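Local atomic coordinates of penicillin-binding protein 1A (Mycobacterium tuberculosis, PDB entry 5CXW), a protein that builds cross-linked peptidoglycan for the cell wall, polymerising glycan strands with one domain and joining their peptides with the penicillin-sensitive transpeptidase domain, the part described here. Residues Asp57-His70 with Ser314-Glu328. Numbering follows the deposited sequence.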
loop_
_atom_site.group_PDB
_atom_site.type_symbol
_atom_site.label_atom_id
_atom_site.label_comp_id
_atom_site.label_asym_id
_atom_site.label_seq_id
_atom_site.Cartn_x
_atom_site.Cartn_y
_atom_site.Cartn_z
ATOM N N ASP A 57 -8.104 -4.703 -21.872
ATOM C CA ASP A 57 -7.016 -4.376 -22.784
ATOM C C ASP A 57 -5.859 -5.321 -22.483
ATOM O O ASP A 57 -5.478 -5.502 -21.301
ATOM C CB ASP A 57 -6.603 -2.907 -22.586
ATOM C CG ASP A 57 -5.663 -2.396 -23.670
ATOM O OD1 ASP A 57 -4.657 -3.069 -23.997
ATOM O OD2 ASP A 57 -5.972 -1.315 -24.226
ATOM N N PRO A 58 -5.300 -5.970 -23.514
ATOM C CA PRO A 58 -4.169 -6.844 -23.207
ATOM C C PRO A 58 -2.906 -6.150 -22.664
ATOM O O PRO A 58 -2.088 -6.817 -22.104
ATOM C CB PRO A 58 -3.893 -7.561 -24.521
ATOM C CG PRO A 58 -4.545 -6.737 -25.579
ATOM C CD PRO A 58 -5.711 -6.056 -24.932
ATOM N N ASP A 59 -2.806 -4.823 -22.787
ATOM C CA ASP A 59 -1.750 -4.019 -22.165
ATOM C C ASP A 59 -1.981 -3.718 -20.660
ATOM O O ASP A 59 -1.086 -3.218 -19.976
ATOM C CB ASP A 59 -1.626 -2.663 -22.916
ATOM C CG ASP A 59 -1.143 -2.806 -24.355
ATOM O OD1 ASP A 59 -0.520 -3.825 -24.685
ATOM O OD2 ASP A 59 -1.419 -1.885 -25.168
ATOM N N MET A 60 -3.170 -4.012 -20.151
ATOM C CA MET A 60 -3.434 -3.803 -18.726
ATOM C C MET A 60 -2.601 -4.752 -17.892
ATOM O O MET A 60 -2.384 -5.934 -18.257
ATOM C CB MET A 60 -4.910 -4.033 -18.429
ATOM C CG MET A 60 -5.315 -3.554 -17.060
ATOM S SD MET A 60 -7.075 -3.505 -16.815
ATOM C CE MET A 60 -7.573 -2.320 -18.085
ATOM N N ARG A 61 -2.131 -4.248 -16.756
ATOM C CA ARG A 61 -1.325 -5.035 -15.823
ATOM C C ARG A 61 -1.851 -4.834 -14.418
ATOM O O ARG A 61 -2.509 -3.818 -14.108
ATOM C CB ARG A 61 0.132 -4.612 -15.898
ATOM C CG ARG A 61 0.789 -4.855 -17.276
ATOM C CD ARG A 61 1.091 -6.325 -17.444
ATOM N NE ARG A 61 1.766 -6.565 -18.724
ATOM C CZ ARG A 61 1.171 -6.666 -19.898
ATOM N NH1 ARG A 61 -0.172 -6.530 -20.035
ATOM N NH2 ARG A 61 1.925 -6.881 -20.976
ATOM N N ALA A 62 -1.561 -5.804 -13.556
ATOM C CA ALA A 62 -1.861 -5.671 -12.116
ATOM C C ALA A 62 -0.712 -6.179 -11.270
ATOM O O ALA A 62 0.118 -6.974 -11.735
ATOM C CB ALA A 62 -3.151 -6.422 -11.751
ATOM N N ALA A 63 -0.644 -5.726 -10.035
ATOM C CA ALA A 63 0.256 -6.287 -9.051
ATOM C C ALA A 63 -0.440 -6.354 -7.698
ATOM O O ALA A 63 -1.216 -5.429 -7.361
ATOM C CB ALA A 63 1.512 -5.451 -8.959
ATOM N N VAL A 64 -0.181 -7.440 -6.947
ATOM C CA VAL A 64 -0.794 -7.674 -5.638
ATOM C C VAL A 64 0.271 -8.186 -4.680
ATOM O O VAL A 64 1.013 -9.118 -4.995
ATOM C CB VAL A 64 -1.874 -8.760 -5.707
ATOM C CG1 VAL A 64 -2.589 -8.915 -4.374
ATOM C CG2 VAL A 64 -2.904 -8.472 -6.794
ATOM N N VAL A 65 0.390 -7.571 -3.523
ATOM C CA VAL A 65 1.255 -8.076 -2.454
ATOM C C VAL A 65 0.487 -8.100 -1.144
ATOM O O VAL A 65 -0.154 -7.100 -0.788
ATOM C CB VAL A 65 2.507 -7.200 -2.294
ATOM C CG1 VAL A 65 3.413 -7.787 -1.194
ATOM C CG2 VAL A 65 3.253 -7.138 -3.600
ATOM N N SER A 66 0.506 -9.262 -0.455
ATOM C CA SER A 66 -0.124 -9.409 0.815
ATOM C C SER A 66 0.939 -9.774 1.849
ATOM O O SER A 66 1.731 -10.752 1.603
ATOM C CB SER A 66 -1.143 -10.542 0.771
ATOM O OG SER A 66 -2.183 -10.283 -0.177
ATOM N N ILE A 67 0.949 -9.041 2.958
ATOM C CA ILE A 67 1.913 -9.231 4.034
ATOM C C ILE A 67 1.212 -9.475 5.372
ATOM O O ILE A 67 0.182 -8.845 5.689
ATOM C CB ILE A 67 2.802 -7.982 4.123
ATOM C CG1 ILE A 67 3.789 -8.020 2.924
ATOM C CG2 ILE A 67 3.621 -7.952 5.414
ATOM C CD1 ILE A 67 4.578 -6.779 2.720
ATOM N N ASP A 68 1.751 -10.423 6.137
ATOM C CA ASP A 68 1.335 -10.700 7.499
ATOM C C ASP A 68 1.859 -9.614 8.459
ATOM O O ASP A 68 3.064 -9.520 8.693
ATOM C CB ASP A 68 1.862 -12.071 7.896
ATOM C CG ASP A 68 1.375 -12.533 9.256
ATOM O OD1 ASP A 68 0.810 -11.733 10.028
ATOM O OD2 ASP A 68 1.594 -13.760 9.507
ATOM N N PRO A 69 0.970 -8.761 9.021
ATOM C CA PRO A 69 1.455 -7.743 9.928
ATOM C C PRO A 69 2.135 -8.245 11.200
ATOM O O PRO A 69 2.862 -7.485 11.884
ATOM C CB PRO A 69 0.156 -6.951 10.290
ATOM C CG PRO A 69 -0.769 -7.206 9.121
ATOM C CD PRO A 69 -0.497 -8.677 8.879
ATOM N N HIS A 70 1.849 -9.501 11.566
ATOM C CA HIS A 70 2.486 -10.064 12.759
ATOM C C HIS A 70 4.001 -10.231 12.634
ATOM O O HIS A 70 4.715 -10.346 13.652
ATOM C CB HIS A 70 1.869 -11.404 13.152
ATOM C CG HIS A 70 0.378 -11.382 13.275
ATOM N ND1 HIS A 70 -0.409 -12.476 12.962
ATOM C CD2 HIS A 70 -0.461 -10.456 13.752
ATOM C CE1 HIS A 70 -1.677 -12.180 13.178
ATOM N NE2 HIS A 70 -1.736 -10.960 13.662
ATOM N N SER A 314 -4.470 -9.145 10.548
ATOM C CA SER A 314 -3.759 -10.360 10.156
ATOM C C SER A 314 -3.304 -10.388 8.684
ATOM O O SER A 314 -2.634 -11.315 8.298
ATOM C CB SER A 314 -4.612 -11.571 10.505
ATOM O OG SER A 314 -4.694 -11.709 11.932
ATOM N N LEU A 315 -3.637 -9.378 7.877
ATOM C CA LEU A 315 -3.241 -9.355 6.485
ATOM C C LEU A 315 -3.368 -7.973 5.898
ATOM O O LEU A 315 -4.379 -7.317 6.048
ATOM C CB LEU A 315 -4.012 -10.367 5.628
ATOM C CG LEU A 315 -3.317 -10.721 4.314
ATOM C CD1 LEU A 315 -2.031 -11.516 4.546
ATOM C CD2 LEU A 315 -4.303 -11.582 3.532
ATOM N N SER A 316 -2.277 -7.520 5.271
ATOM C CA SER A 316 -2.252 -6.235 4.568
ATOM C C SER A 316 -1.990 -6.452 3.125
ATOM O O SER A 316 -0.983 -7.073 2.756
ATOM C CB SER A 316 -1.126 -5.341 5.134
ATOM O OG SER A 316 -1.058 -4.128 4.352
ATOM N N THR A 317 -2.900 -5.979 2.276
ATOM C CA THR A 317 -2.803 -6.227 0.845
ATOM C C THR A 317 -2.854 -4.897 0.055
ATOM O O THR A 317 -3.738 -4.046 0.270
ATOM C CB THR A 317 -3.921 -7.167 0.349
ATOM O OG1 THR A 317 -3.829 -8.433 1.037
ATOM C CG2 THR A 317 -3.788 -7.421 -1.173
ATOM N N ALA A 318 -1.878 -4.740 -0.844
ATOM C CA ALA A 318 -1.825 -3.641 -1.761
ATOM C C ALA A 318 -2.082 -4.162 -3.196
ATOM O O ALA A 318 -1.531 -5.169 -3.609
ATOM C CB ALA A 318 -0.446 -2.988 -1.729
ATOM N N VAL A 319 -2.895 -3.418 -3.939
ATOM C CA VAL A 319 -3.186 -3.728 -5.332
ATOM C C VAL A 319 -3.033 -2.466 -6.151
ATOM O O VAL A 319 -3.610 -1.424 -5.847
ATOM C CB VAL A 319 -4.625 -4.193 -5.534
ATOM C CG1 VAL A 319 -4.901 -4.512 -6.999
ATOM C CG2 VAL A 319 -4.949 -5.427 -4.621
ATOM N N TRP A 320 -2.321 -2.652 -7.264
ATOM C CA TRP A 320 -2.151 -1.653 -8.327
ATOM C C TRP A 320 -2.678 -2.245 -9.631
ATOM O O TRP A 320 -2.503 -3.422 -9.899
ATOM C CB TRP A 320 -0.682 -1.294 -8.462
ATOM C CG TRP A 320 -0.324 -0.534 -9.734
ATOM C CD1 TRP A 320 -0.339 0.836 -9.899
ATOM C CD2 TRP A 320 0.129 -1.075 -10.979
ATOM N NE1 TRP A 320 0.086 1.161 -11.167
ATOM C CE2 TRP A 320 0.352 0.007 -11.858
ATOM C CE3 TRP A 320 0.375 -2.370 -11.446
ATOM C CZ2 TRP A 320 0.865 -0.172 -13.153
ATOM C CZ3 TRP A 320 0.842 -2.544 -12.722
ATOM C CH2 TRP A 320 1.093 -1.434 -13.576
ATOM N N VAL A 321 -3.370 -1.401 -10.391
ATOM C CA VAL A 321 -3.698 -1.672 -11.772
ATOM C C VAL A 321 -3.185 -0.517 -12.618
ATOM O O VAL A 321 -3.331 0.666 -12.271
ATOM C CB VAL A 321 -5.216 -1.878 -11.960
ATOM C CG1 VAL A 321 -5.543 -2.101 -13.441
ATOM C CG2 VAL A 321 -5.730 -3.036 -11.118
ATOM N N GLY A 322 -2.607 -0.830 -13.777
ATOM C CA GLY A 322 -2.140 0.197 -14.727
ATOM C C GLY A 322 -1.906 -0.451 -16.072
ATOM O O GLY A 322 -2.478 -1.524 -16.353
ATOM N N THR A 323 -1.068 0.161 -16.884
ATOM C CA THR A 323 -0.731 -0.424 -18.167
ATOM C C THR A 323 0.736 -0.708 -18.286
ATOM O O THR A 323 1.568 -0.129 -17.567
ATOM C CB THR A 323 -1.174 0.439 -19.372
ATOM O OG1 THR A 323 -0.330 1.596 -19.543
ATOM C CG2 THR A 323 -2.641 0.862 -19.228
ATOM N N VAL A 324 1.084 -1.581 -19.242
ATOM C CA VAL A 324 2.450 -2.073 -19.276
ATOM C C VAL A 324 3.514 -0.981 -19.529
ATOM O O VAL A 324 4.581 -1.039 -18.951
ATOM C CB VAL A 324 2.610 -3.213 -20.296
ATOM C CG1 VAL A 324 2.156 -2.782 -21.676
ATOM C CG2 VAL A 324 4.027 -3.734 -20.276
ATOM N N LYS A 325 3.232 -0.008 -20.380
ATOM C CA LYS A 325 4.174 1.122 -20.597
ATOM C C LYS A 325 3.844 2.370 -19.802
ATOM O O LYS A 325 4.619 3.298 -19.809
ATOM C CB LYS A 325 4.285 1.496 -22.078
ATOM C CG LYS A 325 5.172 0.564 -22.874
ATOM C CD LYS A 325 5.456 1.134 -24.252
ATOM C CE LYS A 325 6.549 0.359 -24.951
ATOM N NZ LYS A 325 6.614 0.643 -26.415
ATOM N N GLY A 326 2.707 2.403 -19.120
ATOM C CA GLY A 326 2.366 3.488 -18.264
ATOM C C GLY A 326 2.195 4.817 -18.950
ATOM O O GLY A 326 2.434 5.838 -18.318
ATOM N N ASP A 327 1.781 4.764 -20.209
ATOM C CA ASP A 327 1.695 5.919 -21.114
ATOM C C ASP A 327 0.338 5.976 -21.855
ATOM O O ASP A 327 0.273 6.453 -22.986
ATOM C CB ASP A 327 2.782 5.767 -22.197
ATOM C CG ASP A 327 2.540 4.569 -23.089
ATOM O OD1 ASP A 327 1.657 3.714 -22.790
ATOM O OD2 ASP A 327 3.234 4.453 -24.121
ATOM N N GLU A 328 -0.720 5.419 -21.277
ATOM C CA GLU A 328 -2.033 5.478 -21.928
ATOM C C GLU A 328 -3.090 5.578 -20.812
ATOM O O GLU A 328 -2.948 4.917 -19.778
ATOM C CB GLU A 328 -2.253 4.281 -22.872
ATOM C CG GLU A 328 -2.848 2.988 -22.309
ATOM C CD GLU A 328 -3.186 1.904 -23.366
ATOM O OE1 GLU A 328 -2.786 2.043 -24.544
ATOM O OE2 GLU A 328 -3.866 0.879 -23.035
HETATM O O HOH W 1 -4.084 -10.341 15.010
#
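Ser-314 meets His-70 and Pro-69. Its OG lies 3.3 Å from CE1 of the His-70 ring, whose NE2 binds a water; the same OG is hydrogen-bonded to Glu-362. Pro-69 sets CD against the Ser-314 carbonyl carbon. Leu-315 touches Ser-66 CB and the Ile-67 backbone with CD1. Ser-316 pairs with Ile-67 through two backbone hydrogen bonds, while its OG goes to the Ala-215 carbonyl in helix 211-222. Thr-317 OG1 and Ser-66 OG are hydrogen-bonded at 2.8 Å. Both oxygens stand anti to their own carbonyl carbons (chi1 about -60°), which brings them together on the sheet face that packs against helix 343-356. Thr-317 CG2 also touches Val-64 CG1 at 3.7 Å. Ala-318 pairs with Val-65 by two backbone bonds.

These antiparallel strands, 60-67 and 315-323, lie side by side in the central five-stranded sheet of the transpeptidase domain, a fold shared with the beta-lactamases. Helices 211-222 and 343-356 lie on opposite faces.

Val-319 packs CG2 on Val-64 CG1. Trp-320 swings its six-membered ring along strand 60-67: CE3 is 4.1 Å from Ala-63 CB, and CZ3 is 3.9 Å from Arg-61 CB. Ala-63 N lies at the ring's edge, and Asp-305 accepts from NE1. Val-321 CG1 meets Met-60 CG at 3.9 Å. Two backbone hydrogen bonds join Gly-322 to Arg-61, and Gly-322 N lies over one face of the Trp-320 ring. Val-324 N donates to Asp-59 O. Val-324 CB lies over one face of the Arg-61 guanidinium, 3.6 Å above the plane and offset to the rim. Arg-61 NH1 holds that group by bonds to Pro-58 O and Met-60 O. Glu-328 OE2 and Asp-57 OD2, like charges, approach to 3.3 Å.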